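Local coordinates for protein threonine synthase (Brucella melitensis bv. 1, PDB 4F4F) that probably converts O-phospho-L-homoserine and water into L-threonine and phosphate with pyridoxal 5'-phosphate as cofactor, the last step of threonine biosynthesis, at residues A[86-91]-A[117-122]; A[104-109]-A[410-415]. One frame throughout, in Å; residues are numbered along the deposited sequence.

Overall arrangement
From the N terminus, the chain leaves helix 74-86 through loop 86-91, then forms the neighbouring antiparallel strands 96-100 and 103-107 before entering helix 117-134. Contact 1 closes this short excursion by setting the loop against the N-terminal part of that helix, with 25 residues between its segments. Contact 2 begins inside the excursion, at 104-109, and closes only 300 residues later, where strand 409-413 joins strand 103-107 in the mixed sheet; the two closures therefore cross. Their centres lie 13 Å apart, with nearest atoms about 5 Å from each other. Both reach the cofactor, contact 1 through Lys117 and contact 2 through Thr414 and Ala415.

Contact 1. Residues A[86-91]-A[117-122]; sequences GTFRHD and KDVAMQ. With PLP (pyridoxal-5'-phosphate), chain C.
Loop 86-91 runs past the N-terminal part of helix 117-134, with CA atoms 8.0 Å apart for Thr87 and Gln122 and 8.6 Å apart for Phe88 and Val119, a gap filled by side chains. Phe88 extends its ring to the helix: its CZ lies 3.6 Å from Asp118 CB and 3.8 Å from Val119 CG2. The backbone N of Val119 sits at the ring edge, in its plane, and the Asp118 carboxylate stands almost perpendicular to the ring. CG of Phe88 is opposite its own carbonyl carbon (chi1 -85°), which leads the ring toward the helix. One turn on, Gln122 bends at chi2 and lies against Thr87, whose CG2 comes 3.6 Å from OE1. Polar ends find partners elsewhere: Thr87 OG1 with Ala84 O, Asp118 OD1 with Thr113, Gln122 OE1 with Arg126 and its NE2 with Glu155 O. Lys117 starts away from the loop and turns at its last torsion to PLP, where NZ is modelled 1.8 Å from C4A, a linkage too long for an imine and of doubtful state, with a weak hydrogen bond to O3. Loop and helix thus meet through van der Waals packing, while Lys117 is directed to the cofactor, consistent with its predicted attachment role.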
ATOM      1  N   GLY A  86      -5.159  13.840 -10.132  1.00 14.06           N
ATOM      2  CA  GLY A  86      -4.571  14.699 -11.155  1.00 14.61           C
ATOM      3  C   GLY A  86      -3.058  14.490 -11.259  1.00 14.77           C
ATOM      4  O   GLY A  86      -2.463  14.816 -12.286  1.00 15.20           O
ATOM      5  N   THR A  87      -2.429  13.919 -10.226  1.00 14.14           N
ATOM      6  CA  THR A  87      -1.018  13.559 -10.303  1.00 14.51           C
ATOM      7  C   THR A  87      -0.726  12.294 -11.095  1.00 14.54           C
ATOM      8  O   THR A  87       0.431  11.940 -11.301  1.00 14.95           O
ATOM      9  CB  THR A  87      -0.364  13.374  -8.910  1.00 14.27           C
ATOM     10  OG1 THR A  87      -0.801  12.174  -8.289  1.00 13.33           O
ATOM     11  CG2 THR A  87      -0.593  14.594  -7.973  1.00 14.52           C
ATOM     12  N   PHE A  88      -1.766  11.584 -11.502  1.00 14.20           N
ATOM     13  CA  PHE A  88      -1.602  10.347 -12.269  1.00 14.02           C
ATOM     14  C   PHE A  88      -1.690  10.706 -13.748  1.00 15.15           C
ATOM     15  O   PHE A  88      -2.665  11.317 -14.195  1.00 15.41           O
ATOM     16  CB  PHE A  88      -2.716   9.362 -11.875  1.00 13.05           C
ATOM     17  CG  PHE A  88      -2.403   8.551 -10.661  1.00 12.32           C
ATOM     18  CD1 PHE A  88      -2.241   9.153  -9.435  1.00 12.28           C
ATOM     19  CD2 PHE A  88      -2.241   7.173 -10.767  1.00 11.87           C
ATOM     20  CE1 PHE A  88      -1.890   8.410  -8.319  1.00 11.94           C
ATOM     21  CE2 PHE A  88      -1.915   6.423  -9.661  1.00 11.58           C
ATOM     22  CZ  PHE A  88      -1.748   7.049  -8.440  1.00 11.66           C
ATOM     23  N   ARG A  89      -0.672  10.327 -14.508  1.00 16.52           N
ATOM     24  CA  ARG A  89      -0.575  10.653 -15.932  1.00 17.96           C
ATOM     25  C   ARG A  89      -1.315   9.571 -16.718  1.00 17.16           C
ATOM     26  O   ARG A  89      -0.714   8.759 -17.441  1.00 18.32           O
ATOM     27  CB  ARG A  89       0.878  10.707 -16.370  1.00 19.67           C
ATOM     28  CG  ARG A  89       1.670  11.938 -15.910  1.00 21.69           C
ATOM     29  CD  ARG A  89       1.916  12.055 -14.406  1.00 22.67           C
ATOM     30  NE  ARG A  89       2.899  13.130 -14.173  1.00 24.53           N
ATOM     31  CZ  ARG A  89       3.321  13.588 -12.986  1.00 25.90           C
ATOM     32  NH1 ARG A  89       4.234  14.551 -12.964  1.00 27.22           N
ATOM     33  NH2 ARG A  89       2.867  13.114 -11.826  1.00 25.22           N
ATOM     34  N   HIS A  90      -2.610   9.505 -16.515  1.00 15.98           N
ATOM     35  CA  HIS A  90      -3.467   8.642 -17.299  1.00 15.21           C
ATOM     36  C   HIS A  90      -4.865   9.074 -17.027  1.00 14.84           C
ATOM     37  O   HIS A  90      -5.256   9.225 -15.856  1.00 14.33           O
ATOM     38  CB  HIS A  90      -3.319   7.134 -16.977  1.00 14.53           C
ATOM     39  CG  HIS A  90      -3.879   6.273 -18.059  1.00 14.24           C
ATOM     40  ND1 HIS A  90      -5.205   6.151 -18.268  1.00 13.79           N
ATOM     41  CD2 HIS A  90      -3.250   5.553 -19.080  1.00 14.23           C
ATOM     42  CE1 HIS A  90      -5.419   5.360 -19.332  1.00 13.77           C
ATOM     43  NE2 HIS A  90      -4.221   4.998 -19.838  1.00 13.96           N
ATOM     44  N   ASP A  91      -5.646   9.286 -18.074  1.00 14.61           N
ATOM     45  CA  ASP A  91      -7.021   9.782 -17.895  1.00 14.56           C
ATOM     46  C   ASP A  91      -7.906   8.851 -17.062  1.00 13.53           C
ATOM     47  O   ASP A  91      -8.797   9.319 -16.358  1.00 13.01           O
ATOM     48  CB  ASP A  91      -7.680  10.068 -19.271  1.00 15.47           C
ATOM     49  CG  ASP A  91      -7.141  11.338 -19.930  1.00 16.77           C
ATOM     50  OD1 ASP A  91      -6.485  12.137 -19.236  1.00 18.23           O
ATOM     51  OD2 ASP A  91      -7.331  11.526 -21.143  1.00 17.52           O
ATOM     52  N   LYS A 117       1.768   2.363  -4.401  1.00 14.37           N
ATOM     53  CA  LYS A 117       1.648   3.174  -3.159  1.00 14.65           C
ATOM     54  C   LYS A 117       1.263   4.651  -3.405  1.00 13.50           C
ATOM     55  O   LYS A 117       0.684   5.301  -2.535  1.00 13.07           O
ATOM     56  CB  LYS A 117       2.898   3.024  -2.266  1.00 15.78           C
ATOM     57  CG  LYS A 117       2.990   1.634  -1.681  1.00 16.97           C
ATOM     58  CD  LYS A 117       4.203   1.454  -0.784  1.00 18.05           C
ATOM     59  CE  LYS A 117       4.353   0.012  -0.298  1.00 19.43           C
ATOM     60  NZ  LYS A 117       4.600  -0.930  -1.403  1.00 20.18           N
ATOM     61  N   ASP A 118       1.471   5.146  -4.623  1.00 13.07           N
ATOM     62  CA  ASP A 118       1.002   6.468  -4.994  1.00 12.70           C
ATOM     63  C   ASP A 118      -0.504   6.631  -4.819  1.00 12.04           C
ATOM     64  O   ASP A 118      -0.954   7.720  -4.498  1.00 11.69           O
ATOM     65  CB  ASP A 118       1.274   6.785  -6.453  1.00 13.08           C
ATOM     66  CG  ASP A 118       2.744   6.898  -6.773  1.00 13.73           C
ATOM     67  OD1 ASP A 118       3.555   7.234  -5.879  1.00 14.13           O
ATOM     68  OD2 ASP A 118       3.096   6.636  -7.944  1.00 14.00           O
ATOM     69  N   VAL A 119      -1.274   5.578  -5.074  1.00 11.47           N
ATOM     70  CA  VAL A 119      -2.748   5.689  -5.080  1.00 11.13           C
ATOM     71  C   VAL A 119      -3.174   6.142  -3.693  1.00 11.18           C
ATOM     72  O   VAL A 119      -3.867   7.139  -3.562  1.00 10.82           O
ATOM     73  CB  VAL A 119      -3.471   4.368  -5.437  1.00 10.98           C
ATOM     74  CG1 VAL A 119      -4.992   4.511  -5.220  1.00 10.58           C
ATOM     75  CG2 VAL A 119      -3.152   3.909  -6.873  1.00 10.94           C
ATOM     76  N   ALA A 120      -2.756   5.418  -2.665  1.00 11.01           N
ATOM     77  CA  ALA A 120      -3.166   5.782  -1.316  1.00 11.52           C
ATOM     78  C   ALA A 120      -2.387   7.038  -0.829  1.00 12.00           C
ATOM     79  O   ALA A 120      -2.968   7.890  -0.195  1.00 11.84           O
ATOM     80  CB  ALA A 120      -2.993   4.621  -0.329  1.00 11.26           C
ATOM     81  N   MET A 121      -1.087   7.120  -1.096  1.00 13.02           N
ATOM     82  CA  MET A 121      -0.298   8.213  -0.511  1.00 14.18           C
ATOM     83  C   MET A 121      -0.765   9.592  -0.943  1.00 13.34           C
ATOM     84  O   MET A 121      -0.818  10.525  -0.144  1.00 13.14           O
ATOM     85  CB  MET A 121       1.177   8.101  -0.863  1.00 16.44           C
ATOM     86  CG  MET A 121       1.829   7.006  -0.133  1.00 19.18           C
ATOM     87  SD  MET A 121       2.326   7.488   1.519  1.00 23.85           S
ATOM     88  CE  MET A 121       3.566   6.188   1.454  1.00 23.11           C
ATOM     89  N   GLN A 122      -1.094   9.727  -2.217  1.00 12.70           N
ATOM     90  CA  GLN A 122      -1.389  11.045  -2.765  1.00 12.69           C
ATOM     91  C   GLN A 122      -2.670  11.598  -2.118  1.00 12.54           C
ATOM     92  O   GLN A 122      -2.790  12.796  -1.892  1.00 13.14           O
ATOM     93  CB  GLN A 122      -1.511  10.963  -4.300  1.00 12.54           C
ATOM     94  CG  GLN A 122      -0.190  10.820  -5.036  1.00 12.80           C
ATOM     95  CD  GLN A 122       0.684  12.051  -4.921  1.00 13.41           C
ATOM     96  OE1 GLN A 122       0.186  13.183  -4.796  1.00 13.41           O
ATOM     97  NE2 GLN A 122       2.009  11.835  -4.923  1.00 13.89           N
TER
HETATM   98  N1  PLP C 501       4.187  -4.682  -5.215  1.00 27.62           N
HETATM   99  C2  PLP C 501       4.864  -3.472  -5.173  1.00 28.25           C
HETATM  100  C2A PLP C 501       5.548  -2.847  -6.369  1.00 25.07           C
HETATM  101  C3  PLP C 501       4.913  -2.711  -3.891  1.00 28.17           C
HETATM  102  O3  PLP C 501       5.577  -1.501  -3.849  1.00 27.53           O
HETATM  103  C4  PLP C 501       4.234  -3.337  -2.699  1.00 28.03           C
HETATM  104  C4A PLP C 501       4.196  -2.679  -1.357  1.00 29.41           C
HETATM  105  C5  PLP C 501       3.528  -4.632  -2.860  1.00 29.49           C
HETATM  106  C6  PLP C 501       3.542  -5.229  -4.144  1.00 28.80           C
HETATM  107  C5A PLP C 501       2.787  -5.244  -1.652  1.00 30.33           C
HETATM  108  O4P PLP C 501       1.646  -4.426  -1.157  1.00 32.53           O
HETATM  109  P   PLP C 501       0.804  -4.684   0.232  1.00 30.14           P
HETATM  110  O1P PLP C 501       0.404  -6.151   0.192  1.00 31.48           O
HETATM  111  O2P PLP C 501       1.803  -4.352   1.322  1.00 29.36           O
HETATM  112  O3P PLP C 501      -0.383  -3.745   0.250  1.00 31.51           O

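Contact 2. Residues A[104-109]-A[410-415]; sequences FVLELF and VVLATA. With PLP (pyridoxal-5'-phosphate), chain C.
Phe104 O is gripped twice by the neighbouring strand, by Val411 N at 2.8 Å in a nearly straight bond (168° at the hydrogen) and by the CA-H of Val410. Val411 O answers in the same manner, taking Leu106 N and the CA-H of Val105. Further along, Ala413 N binds Leu106 O, and the pattern runs one residue past the end of strand 103-107 to Leu108 N, which meets Ala413 O at 3.0 Å. Strands 103-107 and 409-413 are parallel neighbours inside the mixed sheet, flanked by strands 96-100 and 253-258 respectively. Just after strand 409-413, the chain delivers Thr414 to the cofactor: OG1 gives its hydrogen to PLP N1 at 2.7 Å, the hydroxyl-to-pyridine pairing familiar from fold-type II PLP enzymes and consistent with an unprotonated ring nitrogen. Ala415 CB borders the C2A methyl at 3.7 Å. On the sheet face they share, Val105 CG1 and Ala413 CB are 3.4 Å apart, tighter than usual van der Waals contact. On the other, Leu106 CB meets Val410 CG1 at 3.7 Å, with Leu106 also packed on Tyr238 and Ala242 of helix 236-245. Phe109, its CG wedged between N and the carbonyl carbon (chi1 55°), brings CD2 to 3.5 Å from Ala415 O and CE2 to 3.8 Å from Ala413 CB, with Glu107 CB over one face toward the rim and His416 edge-to-face with it.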
ATOM      1  N   PHE A 104      -6.970  -9.507 -17.504  1.00 12.70           N
ATOM      2  CA  PHE A 104      -6.643  -8.098 -17.637  1.00 12.55           C
ATOM      3  C   PHE A 104      -5.639  -7.701 -16.577  1.00 12.72           C
ATOM      4  O   PHE A 104      -5.726  -8.205 -15.434  1.00 13.28           O
ATOM      5  CB  PHE A 104      -7.909  -7.280 -17.438  1.00 12.51           C
ATOM      6  CG  PHE A 104      -9.010  -7.651 -18.387  1.00 12.63           C
ATOM      7  CD1 PHE A 104      -9.802  -8.747 -18.143  1.00 12.86           C
ATOM      8  CD2 PHE A 104      -9.204  -6.949 -19.541  1.00 12.74           C
ATOM      9  CE1 PHE A 104     -10.798  -9.124 -19.024  1.00 13.18           C
ATOM     10  CE2 PHE A 104     -10.196  -7.326 -20.442  1.00 13.07           C
ATOM     11  CZ  PHE A 104     -10.999  -8.419 -20.177  1.00 13.05           C
ATOM     12  N   VAL A 105      -4.740  -6.770 -16.903  1.00 12.39           N
ATOM     13  CA  VAL A 105      -3.810  -6.241 -15.927  1.00 12.20           C
ATOM     14  C   VAL A 105      -4.297  -4.832 -15.554  1.00 11.97           C
ATOM     15  O   VAL A 105      -4.628  -4.051 -16.454  1.00 11.74           O
ATOM     16  CB  VAL A 105      -2.391  -6.201 -16.514  1.00 12.64           C
ATOM     17  CG1 VAL A 105      -1.495  -5.347 -15.680  1.00 12.61           C
ATOM     18  CG2 VAL A 105      -1.825  -7.631 -16.605  1.00 13.05           C
ATOM     19  N   LEU A 106      -4.432  -4.566 -14.251  1.00 11.32           N
ATOM     20  CA  LEU A 106      -4.813  -3.248 -13.751  1.00 11.07           C
ATOM     21  C   LEU A 106      -3.514  -2.511 -13.424  1.00 11.29           C
ATOM     22  O   LEU A 106      -2.788  -2.891 -12.506  1.00 11.15           O
ATOM     23  CB  LEU A 106      -5.654  -3.331 -12.475  1.00 10.73           C
ATOM     24  CG  LEU A 106      -6.219  -2.005 -11.939  1.00 10.54           C
ATOM     25  CD1 LEU A 106      -7.032  -1.296 -13.021  1.00 10.55           C
ATOM     26  CD2 LEU A 106      -7.117  -2.315 -10.752  1.00 10.53           C
ATOM     27  N   GLU A 107      -3.218  -1.475 -14.198  1.00 11.60           N
ATOM     28  CA  GLU A 107      -1.940  -0.772 -14.073  1.00 11.95           C
ATOM     29  C   GLU A 107      -2.040   0.283 -12.989  1.00 11.81           C
ATOM     30  O   GLU A 107      -2.664   1.345 -13.183  1.00 11.70           O
ATOM     31  CB  GLU A 107      -1.572  -0.130 -15.403  1.00 12.55           C
ATOM     32  CG  GLU A 107      -1.340  -1.163 -16.495  1.00 12.92           C
ATOM     33  CD  GLU A 107      -0.856  -0.569 -17.802  1.00 13.80           C
ATOM     34  OE1 GLU A 107      -1.166   0.617 -18.110  1.00 13.87           O
ATOM     35  OE2 GLU A 107      -0.147  -1.303 -18.522  1.00 14.13           O
ATOM     36  N   LEU A 108      -1.400   0.019 -11.867  1.00 11.78           N
ATOM     37  CA  LEU A 108      -1.395   0.974 -10.748  1.00 11.90           C
ATOM     38  C   LEU A 108      -0.166   1.882 -10.706  1.00 12.45           C
ATOM     39  O   LEU A 108       0.179   2.439  -9.641  1.00 12.84           O
ATOM     40  CB  LEU A 108      -1.547   0.190  -9.448  1.00 11.64           C
ATOM     41  CG  LEU A 108      -2.771  -0.719  -9.372  1.00 11.41           C
ATOM     42  CD1 LEU A 108      -2.766  -1.473  -8.018  1.00 11.25           C
ATOM     43  CD2 LEU A 108      -4.051   0.090  -9.610  1.00 11.21           C
ATOM     44  N   PHE A 109       0.511   2.012 -11.856  1.00 12.68           N
ATOM     45  CA  PHE A 109       1.822   2.648 -11.906  1.00 13.02           C
ATOM     46  C   PHE A 109       1.901   3.912 -12.766  1.00 13.57           C
ATOM     47  O   PHE A 109       2.977   4.319 -13.178  1.00 13.88           O
ATOM     48  CB  PHE A 109       2.885   1.615 -12.346  1.00 13.27           C
ATOM     49  CG  PHE A 109       2.587   0.922 -13.665  1.00 13.10           C
ATOM     50  CD1 PHE A 109       2.620   1.613 -14.870  1.00 13.44           C
ATOM     51  CD2 PHE A 109       2.329  -0.453 -13.703  1.00 12.98           C
ATOM     52  CE1 PHE A 109       2.373   0.955 -16.108  1.00 13.52           C
ATOM     53  CE2 PHE A 109       2.076  -1.096 -14.909  1.00 13.11           C
ATOM     54  CZ  PHE A 109       2.110  -0.392 -16.119  1.00 13.26           C
ATOM     55  N   VAL A 410      -8.568  -9.947 -12.976  1.00 12.21           N
ATOM     56  CA  VAL A 410      -7.829  -8.735 -12.991  1.00 11.69           C
ATOM     57  C   VAL A 410      -6.614  -8.940 -12.107  1.00 11.62           C
ATOM     58  O   VAL A 410      -6.742  -9.304 -10.908  1.00 11.23           O
ATOM     59  CB  VAL A 410      -8.676  -7.601 -12.440  1.00 11.42           C
ATOM     60  CG1 VAL A 410      -7.835  -6.327 -12.357  1.00 11.25           C
ATOM     61  CG2 VAL A 410      -9.936  -7.404 -13.312  1.00 11.52           C
ATOM     62  N   VAL A 411      -5.442  -8.768 -12.693  1.00 11.70           N
ATOM     63  CA  VAL A 411      -4.186  -8.901 -11.968  1.00 11.76           C
ATOM     64  C   VAL A 411      -3.676  -7.484 -11.741  1.00 11.54           C
ATOM     65  O   VAL A 411      -3.531  -6.725 -12.680  1.00 11.62           O
ATOM     66  CB  VAL A 411      -3.131  -9.673 -12.795  1.00 12.12           C
ATOM     67  CG1 VAL A 411      -1.845  -9.844 -12.016  1.00 12.34           C
ATOM     68  CG2 VAL A 411      -3.669 -11.030 -13.258  1.00 12.38           C
ATOM     69  N   LEU A 412      -3.385  -7.156 -10.506  1.00 11.52           N
ATOM     70  CA  LEU A 412      -2.834  -5.847 -10.149  1.00 11.61           C
ATOM     71  C   LEU A 412      -1.358  -5.772 -10.529  1.00 11.99           C
ATOM     72  O   LEU A 412      -0.524  -6.579 -10.050  1.00 12.26           O
ATOM     73  CB  LEU A 412      -3.010  -5.567  -8.651  1.00 11.59           C
ATOM     74  CG  LEU A 412      -4.327  -5.006  -8.124  1.00 11.41           C
ATOM     75  CD1 LEU A 412      -5.537  -5.710  -8.713  1.00 11.47           C
ATOM     76  CD2 LEU A 412      -4.366  -4.866  -6.586  1.00 11.22           C
ATOM     77  N   ALA A 413      -1.049  -4.824 -11.408  1.00 11.99           N
ATOM     78  CA  ALA A 413       0.317  -4.481 -11.738  1.00 12.60           C
ATOM     79  C   ALA A 413       0.779  -3.325 -10.836  1.00 12.77           C
ATOM     80  O   ALA A 413       0.387  -2.189 -11.006  1.00 12.56           O
ATOM     81  CB  ALA A 413       0.462  -4.150 -13.229  1.00 12.67           C
ATOM     82  N   THR A 414       1.655  -3.641  -9.883  1.00 13.18           N
ATOM     83  CA  THR A 414       1.949  -2.758  -8.782  1.00 13.57           C
ATOM     84  C   THR A 414       3.153  -1.840  -8.996  1.00 14.06           C
ATOM     85  O   THR A 414       3.371  -0.964  -8.191  1.00 14.26           O
ATOM     86  CB  THR A 414       2.168  -3.585  -7.491  1.00 13.72           C
ATOM     87  OG1 THR A 414       3.120  -4.614  -7.746  1.00 13.81           O
ATOM     88  CG2 THR A 414       0.865  -4.285  -7.035  1.00 13.14           C
ATOM     89  N   ALA A 415       3.920  -2.038 -10.054  1.00 14.43           N
ATOM     90  CA  ALA A 415       5.042  -1.141 -10.412  1.00 15.17           C
ATOM     91  C   ALA A 415       5.294  -1.193 -11.889  1.00 15.54           C
ATOM     92  O   ALA A 415       5.055  -2.218 -12.508  1.00 15.73           O
ATOM     93  CB  ALA A 415       6.323  -1.524  -9.694  1.00 15.34           C
TER
HETATM   94  N1  PLP C 501       4.187  -4.682  -5.215  1.00 27.62           N
HETATM   95  C2  PLP C 501       4.864  -3.472  -5.173  1.00 28.25           C
HETATM   96  C2A PLP C 501       5.548  -2.847  -6.369  1.00 25.07           C
HETATM   97  C3  PLP C 501       4.913  -2.711  -3.891  1.00 28.17           C
HETATM   98  O3  PLP C 501       5.577  -1.501  -3.849  1.00 27.53           O
HETATM   99  C4  PLP C 501       4.234  -3.337  -2.699  1.00 28.03           C
HETATM  100  C4A PLP C 501       4.196  -2.679  -1.357  1.00 29.41           C
HETATM  101  C5  PLP C 501       3.528  -4.632  -2.860  1.00 29.49           C
HETATM  102  C6  PLP C 501       3.542  -5.229  -4.144  1.00 28.80           C
HETATM  103  C5A PLP C 501       2.787  -5.244  -1.652  1.00 30.33           C
HETATM  104  O4P PLP C 501       1.646  -4.426  -1.157  1.00 32.53           O
HETATM  105  P   PLP C 501       0.804  -4.684   0.232  1.00 30.14           P
HETATM  106  O1P PLP C 501       0.404  -6.151   0.192  1.00 31.48           O
HETATM  107  O2P PLP C 501       1.803  -4.352   1.322  1.00 29.36           O
HETATM  108  O3P PLP C 501      -0.383  -3.745   0.250  1.00 31.51           O